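Local coordinates for ParA (Salmonella enterica subsp. enterica serovar Newport str. SL317, PDB 3EZF), which probably drives plasmid DNA partition as a P-loop ATPase and, with ADP, regulates transcription, apparently through a winged helix-turn-helix domain, at residues Q62-M67 and Y85-Q90; Y72-K77 and I93-H98. All coordinates share one frame; numbering follows the deposited sequence.

Contact 1 (Q62-M67 and Y85-Q90); sequences QAIKEM and YALTIQ
The hydroxyl of Y85 has two kinds of neighbour: E68, one residue past Q62-M67 on the same helix, hydrogen-bonds to OH through its OE2, while I64 lays a methyl against the same end of the ring. This is the inside of a winged helix-turn-helix domain, where helix 57-69 packs on the chain returning from the wing; no hydrogen bond joins the two segments directly. I64 does all the touching from the helix, and its two branches divide the work. CG2, anti to the backbone N, approaches the phenol end and lies 3.9 Å from Y85 CZ. CG1 is turned beside the backbone N and carries CD1 over one face of the tyrosine, 4.2 Å above the ring plane and displaced toward its rim, the two side chains running antiparallel alongside one another. The same CD1 also meets L87 tip to tip, 4.0 Å from L87 CD2. I64 thus bridges the tyrosine and the leucine, and F74 of the wing joins this apolar cluster. Beyond L87 the strand gives way to helix 89-98, with T88 as N-cap: Q90 N reaches T88 OG1 in a weak 3.3 Å bond. N91 OD1 also accepts from T88 N, a second polar tie at the start of the helix. Helix 57-69 also carries an i to i+4 side-chain bond, Q62 NE2 to E66 OE1 at 3.2 Å, the amide meeting that oxygen from 59° out of the carboxylate plane.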
ATOM      1  N   GLN A  62     -41.710  27.546  -9.374  1.00 59.45           N
ATOM      2  CA  GLN A  62     -41.859  28.897  -8.869  1.00 55.15           C
ATOM      3  C   GLN A  62     -40.490  29.500  -8.641  1.00 52.64           C
ATOM      4  O   GLN A  62     -40.272  30.674  -8.902  1.00 54.70           O
ATOM      5  CB  GLN A  62     -42.637  28.871  -7.562  1.00 61.46           C
ATOM      6  CG  GLN A  62     -43.045  30.226  -7.046  1.00 67.99           C
ATOM      7  CD  GLN A  62     -43.621  30.139  -5.644  1.00 74.76           C
ATOM      8  OE1 GLN A  62     -44.571  29.389  -5.395  1.00 77.96           O
ATOM      9  NE2 GLN A  62     -43.047  30.901  -4.716  1.00 76.78           N
ATOM     10  N   ALA A  63     -39.565  28.692  -8.142  1.00 53.95           N
ATOM     11  CA  ALA A  63     -38.197  29.151  -7.901  1.00 47.40           C
ATOM     12  C   ALA A  63     -37.578  29.567  -9.234  1.00 47.35           C
ATOM     13  O   ALA A  63     -37.020  30.657  -9.350  1.00 43.78           O
ATOM     14  CB  ALA A  63     -37.371  28.036  -7.278  1.00 44.45           C
ATOM     15  N   ILE A  64     -37.682  28.696 -10.239  1.00 44.24           N
ATOM     16  CA  ILE A  64     -37.130  28.990 -11.553  1.00 44.61           C
ATOM     17  C   ILE A  64     -37.760  30.235 -12.159  1.00 47.80           C
ATOM     18  O   ILE A  64     -37.050  31.126 -12.612  1.00 48.93           O
ATOM     19  CB  ILE A  64     -37.291  27.789 -12.509  1.00 42.51           C
ATOM     20  CG1 ILE A  64     -36.322  26.682 -12.081  1.00 39.60           C
ATOM     21  CG2 ILE A  64     -37.028  28.210 -13.939  1.00 39.45           C
ATOM     22  CD1 ILE A  64     -36.250  25.516 -13.007  1.00 36.67           C
ATOM     23  N   LYS A  65     -39.088  30.304 -12.156  1.00 53.71           N
ATOM     24  CA  LYS A  65     -39.804  31.465 -12.692  1.00 56.27           C
ATOM     25  C   LYS A  65     -39.266  32.729 -12.021  1.00 55.14           C
ATOM     26  O   LYS A  65     -38.754  33.636 -12.675  1.00 55.87           O
ATOM     27  CB  LYS A  65     -41.310  31.330 -12.414  1.00 59.20           C
ATOM     28  CG  LYS A  65     -42.128  32.588 -12.716  1.00 63.11           C
ATOM     29  CD  LYS A  65     -43.476  32.615 -11.978  1.00 62.93           C
ATOM     30  CE  LYS A  65     -44.607  31.910 -12.723  1.00 65.21           C
ATOM     31  NZ  LYS A  65     -44.717  30.453 -12.438  1.00 63.88           N
ATOM     32  N   GLU A  66     -39.378  32.775 -10.703  1.00 53.27           N
ATOM     33  CA  GLU A  66     -38.908  33.924  -9.956  1.00 55.41           C
ATOM     34  C   GLU A  66     -37.458  34.272 -10.273  1.00 56.29           C
ATOM     35  O   GLU A  66     -37.153  35.424 -10.561  1.00 60.68           O
ATOM     36  CB  GLU A  66     -39.061  33.680  -8.449  1.00 54.24           C
ATOM     37  CG  GLU A  66     -40.498  33.524  -7.976  1.00 54.40           C
ATOM     38  CD  GLU A  66     -40.629  33.519  -6.456  1.00 59.25           C
ATOM     39  OE1 GLU A  66     -41.785  33.604  -5.968  1.00 59.49           O
ATOM     40  OE2 GLU A  66     -39.586  33.431  -5.753  1.00 58.86           O
ATOM     41  N   MET A  67     -36.572  33.277 -10.227  1.00 56.75           N
ATOM     42  CA  MET A  67     -35.142  33.479 -10.479  1.00 55.97           C
ATOM     43  C   MET A  67     -34.791  33.997 -11.863  1.00 58.75           C
ATOM     44  O   MET A  67     -33.848  34.774 -12.012  1.00 58.45           O
ATOM     45  CB  MET A  67     -34.368  32.181 -10.223  1.00 54.16           C
ATOM     46  CG  MET A  67     -34.025  31.934  -8.761  1.00 53.74           C
ATOM     47  SD  MET A  67     -33.530  30.223  -8.461  1.00 56.80           S
ATOM     48  CE  MET A  67     -31.757  30.285  -8.698  1.00 53.91           C
ATOM     49  N   TYR A  85     -34.280  21.315 -19.840  1.00 66.25           N
ATOM     50  CA  TYR A  85     -34.091  21.941 -18.531  1.00 57.68           C
ATOM     51  C   TYR A  85     -33.321  20.919 -17.734  1.00 56.32           C
ATOM     52  O   TYR A  85     -33.903  19.997 -17.175  1.00 56.45           O
ATOM     53  CB  TYR A  85     -35.422  22.210 -17.827  1.00 53.29           C
ATOM     54  CG  TYR A  85     -35.713  23.680 -17.599  1.00 52.68           C
ATOM     55  CD1 TYR A  85     -36.976  24.209 -17.870  1.00 54.08           C
ATOM     56  CD2 TYR A  85     -34.722  24.549 -17.147  1.00 50.65           C
ATOM     57  CE1 TYR A  85     -37.240  25.558 -17.712  1.00 51.52           C
ATOM     58  CE2 TYR A  85     -34.975  25.900 -16.981  1.00 49.59           C
ATOM     59  CZ  TYR A  85     -36.240  26.402 -17.272  1.00 52.57           C
ATOM     60  OH  TYR A  85     -36.512  27.752 -17.172  1.00 50.55           O
ATOM     61  N   ALA A  86     -32.003  21.068 -17.716  1.00 55.00           N
ATOM     62  CA  ALA A  86     -31.143  20.150 -16.998  1.00 50.38           C
ATOM     63  C   ALA A  86     -30.323  20.972 -16.048  1.00 49.81           C
ATOM     64  O   ALA A  86     -29.227  21.388 -16.392  1.00 51.82           O
ATOM     65  CB  ALA A  86     -30.243  19.426 -17.968  1.00 52.09           C
ATOM     66  N   LEU A  87     -30.858  21.207 -14.854  1.00 53.13           N
ATOM     67  CA  LEU A  87     -30.178  22.017 -13.851  1.00 51.67           C
ATOM     68  C   LEU A  87     -28.965  21.274 -13.325  1.00 49.08           C
ATOM     69  O   LEU A  87     -28.990  20.050 -13.193  1.00 45.48           O
ATOM     70  CB  LEU A  87     -31.116  22.342 -12.675  1.00 53.46           C
ATOM     71  CG  LEU A  87     -32.619  22.560 -12.850  1.00 54.09           C
ATOM     72  CD1 LEU A  87     -33.144  23.143 -11.551  1.00 58.22           C
ATOM     73  CD2 LEU A  87     -32.920  23.497 -14.007  1.00 55.82           C
ATOM     74  N   THR A  88     -27.910  22.026 -13.023  1.00 48.24           N
ATOM     75  CA  THR A  88     -26.670  21.462 -12.495  1.00 49.03           C
ATOM     76  C   THR A  88     -26.661  21.493 -10.976  1.00 47.52           C
ATOM     77  O   THR A  88     -27.501  22.132 -10.353  1.00 48.34           O
ATOM     78  CB  THR A  88     -25.470  22.273 -12.928  1.00 47.67           C
ATOM     79  OG1 THR A  88     -25.572  23.592 -12.362  1.00 41.61           O
ATOM     80  CG2 THR A  88     -25.411  22.351 -14.440  1.00 48.05           C
ATOM     81  N   ILE A  89     -25.683  20.817 -10.387  1.00 45.23           N
ATOM     82  CA  ILE A  89     -25.546  20.780  -8.942  1.00 41.70           C
ATOM     83  C   ILE A  89     -25.597  22.203  -8.395  1.00 42.64           C
ATOM     84  O   ILE A  89     -26.088  22.422  -7.288  1.00 45.29           O
ATOM     85  CB  ILE A  89     -24.192  20.138  -8.502  1.00 42.83           C
ATOM     86  CG1 ILE A  89     -24.109  18.675  -8.957  1.00 39.39           C
ATOM     87  CG2 ILE A  89     -24.037  20.237  -6.984  1.00 38.71           C
ATOM     88  CD1 ILE A  89     -25.105  17.780  -8.295  1.00 46.80           C
ATOM     89  N   GLN A  90     -25.097  23.172  -9.164  1.00 40.64           N
ATOM     90  CA  GLN A  90     -25.096  24.567  -8.703  1.00 42.05           C
ATOM     91  C   GLN A  90     -26.455  25.197  -8.834  1.00 39.42           C
ATOM     92  O   GLN A  90     -26.870  25.960  -7.965  1.00 39.07           O
ATOM     93  CB  GLN A  90     -24.085  25.431  -9.470  1.00 44.39           C
ATOM     94  CG  GLN A  90     -22.853  25.844  -8.652  1.00 45.02           C
ATOM     95  CD  GLN A  90     -23.188  26.586  -7.370  1.00 43.90           C
ATOM     96  OE1 GLN A  90     -22.547  26.379  -6.343  1.00 47.75           O
ATOM     97  NE2 GLN A  90     -24.176  27.456  -7.425  1.00 41.69           N
TER

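Contact 2 (Y72-K77 and I93-H98); sequences YQFNKK and IDIYAH. Unlike the reference sequence in segment 72-77: Q73 (reference Glu).
A tyrosine-aspartate hydrogen bond beside a small apolar touch fastens the first arm of the wing to helix 89-98 in the winged helix-turn-helix domain. Y72 supplies the polar half: its OH donates to D94 OD2 over 2.7 Å. The acceptor lies at the ring edge, in the plane of the phenol, and uses its anti lone pair, the one facing away from the other carboxylate oxygen. Ring and carboxylate are turned almost perpendicular, 84° apart. With CG anti to the backbone N (chi1 -162°), the tyrosine extends from the loop toward the helix and sets its hydroxyl beside the aspartate. Both polar atoms have a second, weak partner from the preceding helical turn: N91 ND2 at Y72 OH, and Q90 NE2 at D94 OD2. N91 does more, because its OD1 accepts from N75 N and so ties the wing backbone to the helix. The phenol and, more weakly, the Q90 amide probably favour the charged form of D94. The apolar half lies deeper. F74 and I95 cross at about a right angle, F74 CE1 coming 4.0 Å from I95 CG1. I95 has CG1 beside its backbone N and CG2 anti to it, and it is the CG1 arm that turns toward the phenylalanine. F74 also packs on E68 of helix 57-69 and on L87, so it sits where helix, strand and wing converge. Over one face of its ring, offset toward the rim, lies Y72 CE2, 3.6 Å above the plane.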
ATOM      1  N   TYR A  72     -30.067  35.151 -14.075  1.00 68.76           N
ATOM      2  CA  TYR A  72     -29.793  33.748 -13.789  1.00 67.33           C
ATOM      3  C   TYR A  72     -30.293  32.883 -14.935  1.00 65.32           C
ATOM      4  O   TYR A  72     -31.449  32.997 -15.341  1.00 63.43           O
ATOM      5  CB  TYR A  72     -30.466  33.298 -12.488  1.00 61.09           C
ATOM      6  CG  TYR A  72     -29.863  32.024 -11.946  1.00 55.52           C
ATOM      7  CD1 TYR A  72     -29.019  32.047 -10.840  1.00 51.03           C
ATOM      8  CD2 TYR A  72     -30.076  30.800 -12.588  1.00 52.55           C
ATOM      9  CE1 TYR A  72     -28.399  30.888 -10.389  1.00 50.03           C
ATOM     10  CE2 TYR A  72     -29.463  29.636 -12.144  1.00 51.71           C
ATOM     11  CZ  TYR A  72     -28.623  29.690 -11.044  1.00 50.88           C
ATOM     12  OH  TYR A  72     -27.988  28.559 -10.604  1.00 49.80           O
ATOM     13  N   GLN A  73     -29.420  32.000 -15.418  1.00 65.53           N
ATOM     14  CA  GLN A  73     -29.714  31.099 -16.537  1.00 67.48           C
ATOM     15  C   GLN A  73     -29.557  29.655 -16.153  1.00 63.74           C
ATOM     16  O   GLN A  73     -28.450  29.221 -15.825  1.00 64.60           O
ATOM     17  CB  GLN A  73     -28.718  31.317 -17.654  1.00 74.76           C
ATOM     18  CG  GLN A  73     -29.223  31.143 -19.046  1.00 82.72           C
ATOM     19  CD  GLN A  73     -28.821  32.338 -19.811  1.00 89.34           C
ATOM     20  OE1 GLN A  73     -29.217  33.446 -19.455  1.00 92.79           O
ATOM     21  NE2 GLN A  73     -27.993  32.157 -20.838  1.00 90.40           N
ATOM     22  N   PHE A  74     -30.622  28.885 -16.265  1.00 57.94           N
ATOM     23  CA  PHE A  74     -30.495  27.483 -15.936  1.00 56.43           C
ATOM     24  C   PHE A  74     -29.983  26.748 -17.178  1.00 55.53           C
ATOM     25  O   PHE A  74     -30.164  27.201 -18.312  1.00 50.90           O
ATOM     26  CB  PHE A  74     -31.845  26.913 -15.484  1.00 57.07           C
ATOM     27  CG  PHE A  74     -32.370  27.531 -14.219  1.00 53.56           C
ATOM     28  CD1 PHE A  74     -31.999  27.034 -12.979  1.00 54.04           C
ATOM     29  CD2 PHE A  74     -33.212  28.638 -14.272  1.00 54.49           C
ATOM     30  CE1 PHE A  74     -32.456  27.634 -11.814  1.00 56.11           C
ATOM     31  CE2 PHE A  74     -33.673  29.246 -13.117  1.00 51.69           C
ATOM     32  CZ  PHE A  74     -33.297  28.745 -11.885  1.00 56.30           C
ATOM     33  N   ASN A  75     -29.330  25.619 -16.940  1.00 54.58           N
ATOM     34  CA  ASN A  75     -28.773  24.780 -17.988  1.00 58.38           C
ATOM     35  C   ASN A  75     -29.917  24.058 -18.720  1.00 62.20           C
ATOM     36  O   ASN A  75     -30.901  23.657 -18.094  1.00 63.15           O
ATOM     37  CB  ASN A  75     -27.812  23.782 -17.329  1.00 52.77           C
ATOM     38  CG  ASN A  75     -26.950  23.059 -18.313  1.00 49.89           C
ATOM     39  OD1 ASN A  75     -26.236  23.677 -19.089  1.00 50.82           O
ATOM     40  ND2 ASN A  75     -27.000  21.738 -18.282  1.00 52.27           N
ATOM     41  N   LYS A  76     -29.802  23.908 -20.040  1.00 66.95           N
ATOM     42  CA  LYS A  76     -30.838  23.226 -20.823  1.00 70.65           C
ATOM     43  C   LYS A  76     -30.252  22.316 -21.898  1.00 69.37           C
ATOM     44  O   LYS A  76     -29.294  22.680 -22.578  1.00 72.37           O
ATOM     45  CB  LYS A  76     -31.786  24.236 -21.487  1.00 69.01           C
ATOM     46  CG  LYS A  76     -32.581  25.087 -20.516  1.00 72.80           C
ATOM     47  CD  LYS A  76     -31.883  26.400 -20.246  1.00 80.60           C
ATOM     48  CE  LYS A  76     -31.784  27.242 -21.525  1.00 89.03           C
ATOM     49  NZ  LYS A  76     -31.082  28.561 -21.343  1.00 87.54           N
ATOM     50  N   LYS A  77     -30.843  21.134 -22.047  1.00 70.14           N
ATOM     51  CA  LYS A  77     -30.407  20.151 -23.037  1.00 69.39           C
ATOM     52  C   LYS A  77     -31.071  20.338 -24.387  1.00 72.36           C
ATOM     53  O   LYS A  77     -32.146  20.918 -24.512  1.00 73.72           O
ATOM     54  CB  LYS A  77     -30.741  18.734 -22.594  1.00 68.75           C
ATOM     55  CG  LYS A  77     -29.841  18.108 -21.572  1.00 66.81           C
ATOM     56  CD  LYS A  77     -30.365  16.706 -21.292  1.00 70.18           C
ATOM     57  CE  LYS A  77     -29.470  15.933 -20.340  1.00 74.67           C
ATOM     58  NZ  LYS A  77     -28.125  15.662 -20.913  1.00 72.33           N
ATOM     59  N   ILE A  93     -28.433  24.025  -5.987  1.00 42.81           N
ATOM     60  CA  ILE A  93     -27.970  24.696  -4.779  1.00 42.69           C
ATOM     61  C   ILE A  93     -28.452  26.133  -4.764  1.00 44.40           C
ATOM     62  O   ILE A  93     -28.803  26.667  -3.716  1.00 47.98           O
ATOM     63  CB  ILE A  93     -26.446  24.700  -4.701  1.00 43.81           C
ATOM     64  CG1 ILE A  93     -25.957  23.268  -4.488  1.00 42.66           C
ATOM     65  CG2 ILE A  93     -25.974  25.644  -3.594  1.00 42.12           C
ATOM     66  CD1 ILE A  93     -24.469  23.103  -4.620  1.00 38.21           C
ATOM     67  N   ASP A  94     -28.469  26.764  -5.929  1.00 46.60           N
ATOM     68  CA  ASP A  94     -28.928  28.138  -6.005  1.00 51.61           C
ATOM     69  C   ASP A  94     -30.442  28.257  -5.797  1.00 54.95           C
ATOM     70  O   ASP A  94     -30.928  29.293  -5.331  1.00 58.10           O
ATOM     71  CB  ASP A  94     -28.506  28.770  -7.335  1.00 51.72           C
ATOM     72  CG  ASP A  94     -27.021  29.104  -7.378  1.00 49.87           C
ATOM     73  OD1 ASP A  94     -26.434  29.427  -6.320  1.00 49.61           O
ATOM     74  OD2 ASP A  94     -26.442  29.059  -8.475  1.00 53.36           O
ATOM     75  N   ILE A  95     -31.187  27.204  -6.135  1.00 53.59           N
ATOM     76  CA  ILE A  95     -32.634  27.219  -5.945  1.00 47.96           C
ATOM     77  C   ILE A  95     -32.883  27.090  -4.454  1.00 49.40           C
ATOM     78  O   ILE A  95     -33.791  27.725  -3.918  1.00 53.27           O
ATOM     79  CB  ILE A  95     -33.338  26.044  -6.670  1.00 48.57           C
ATOM     80  CG1 ILE A  95     -33.548  26.382  -8.149  1.00 42.84           C
ATOM     81  CG2 ILE A  95     -34.676  25.740  -5.995  1.00 47.35           C
ATOM     82  CD1 ILE A  95     -34.111  25.261  -8.953  1.00 32.55           C
ATOM     83  N   TYR A  96     -32.076  26.260  -3.792  1.00 48.89           N
ATOM     84  CA  TYR A  96     -32.199  26.050  -2.347  1.00 45.22           C
ATOM     85  C   TYR A  96     -31.810  27.346  -1.654  1.00 47.34           C
ATOM     86  O   TYR A  96     -32.299  27.660  -0.557  1.00 45.83           O
ATOM     87  CB  TYR A  96     -31.259  24.943  -1.859  1.00 41.17           C
ATOM     88  CG  TYR A  96     -31.799  23.538  -1.930  1.00 41.44           C
ATOM     89  CD1 TYR A  96     -31.232  22.597  -2.780  1.00 38.64           C
ATOM     90  CD2 TYR A  96     -32.845  23.133  -1.103  1.00 43.99           C
ATOM     91  CE1 TYR A  96     -31.697  21.289  -2.806  1.00 40.70           C
ATOM     92  CE2 TYR A  96     -33.324  21.819  -1.117  1.00 39.09           C
ATOM     93  CZ  TYR A  96     -32.745  20.900  -1.969  1.00 38.51           C
ATOM     94  OH  TYR A  96     -33.211  19.600  -2.012  1.00 34.83           O
ATOM     95  N   ALA A  97     -30.917  28.096  -2.293  1.00 47.38           N
ATOM     96  CA  ALA A  97     -30.455  29.353  -1.718  1.00 49.80           C
ATOM     97  C   ALA A  97     -31.536  30.409  -1.902  1.00 53.15           C
ATOM     98  O   ALA A  97     -31.798  31.221  -1.006  1.00 53.47           O
ATOM     99  CB  ALA A  97     -29.159  29.792  -2.380  1.00 46.59           C
ATOM    100  N   HIS A  98     -32.171  30.396  -3.065  1.00 52.63           N
ATOM    101  CA  HIS A  98     -33.230  31.345  -3.331  1.00 53.85           C
ATOM    102  C   HIS A  98     -34.371  31.063  -2.353  1.00 56.86           C
ATOM    103  O   HIS A  98     -34.999  31.976  -1.835  1.00 59.28           O
ATOM    104  CB  HIS A  98     -33.702  31.183  -4.762  1.00 55.14           C
ATOM    105  CG  HIS A  98     -34.826  32.090  -5.123  1.00 58.34           C
ATOM    106  ND1 HIS A  98     -35.856  31.695  -5.952  1.00 62.63           N
ATOM    107  CD2 HIS A  98     -35.106  33.359  -4.753  1.00 57.26           C
ATOM    108  CE1 HIS A  98     -36.723  32.683  -6.068  1.00 61.36           C
ATOM    109  NE2 HIS A  98     -36.294  33.703  -5.352  1.00 60.57           N
TER

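Overall arrangement
Following the chain from its N-terminal side, helix 57-69 leads into the wing through 72-77, and the chain comes back through 85-90, where helix 89-98 begins. Contact 1 closes the loop from 62-67 to 85-90, contact 2 the loop from 72-77 to 93-98; since the four segments alternate, the loops cross. Their centres are only about 3 Å apart, and both use helix 89-98. The two arms of the wing are joined between the contacts, A86 N lying 2.8 Å from N75 O, a probable hydrogen bond. L87 on I95, and H98 against E66 and M67, connect the remaining pieces, tying both helices and the wing together.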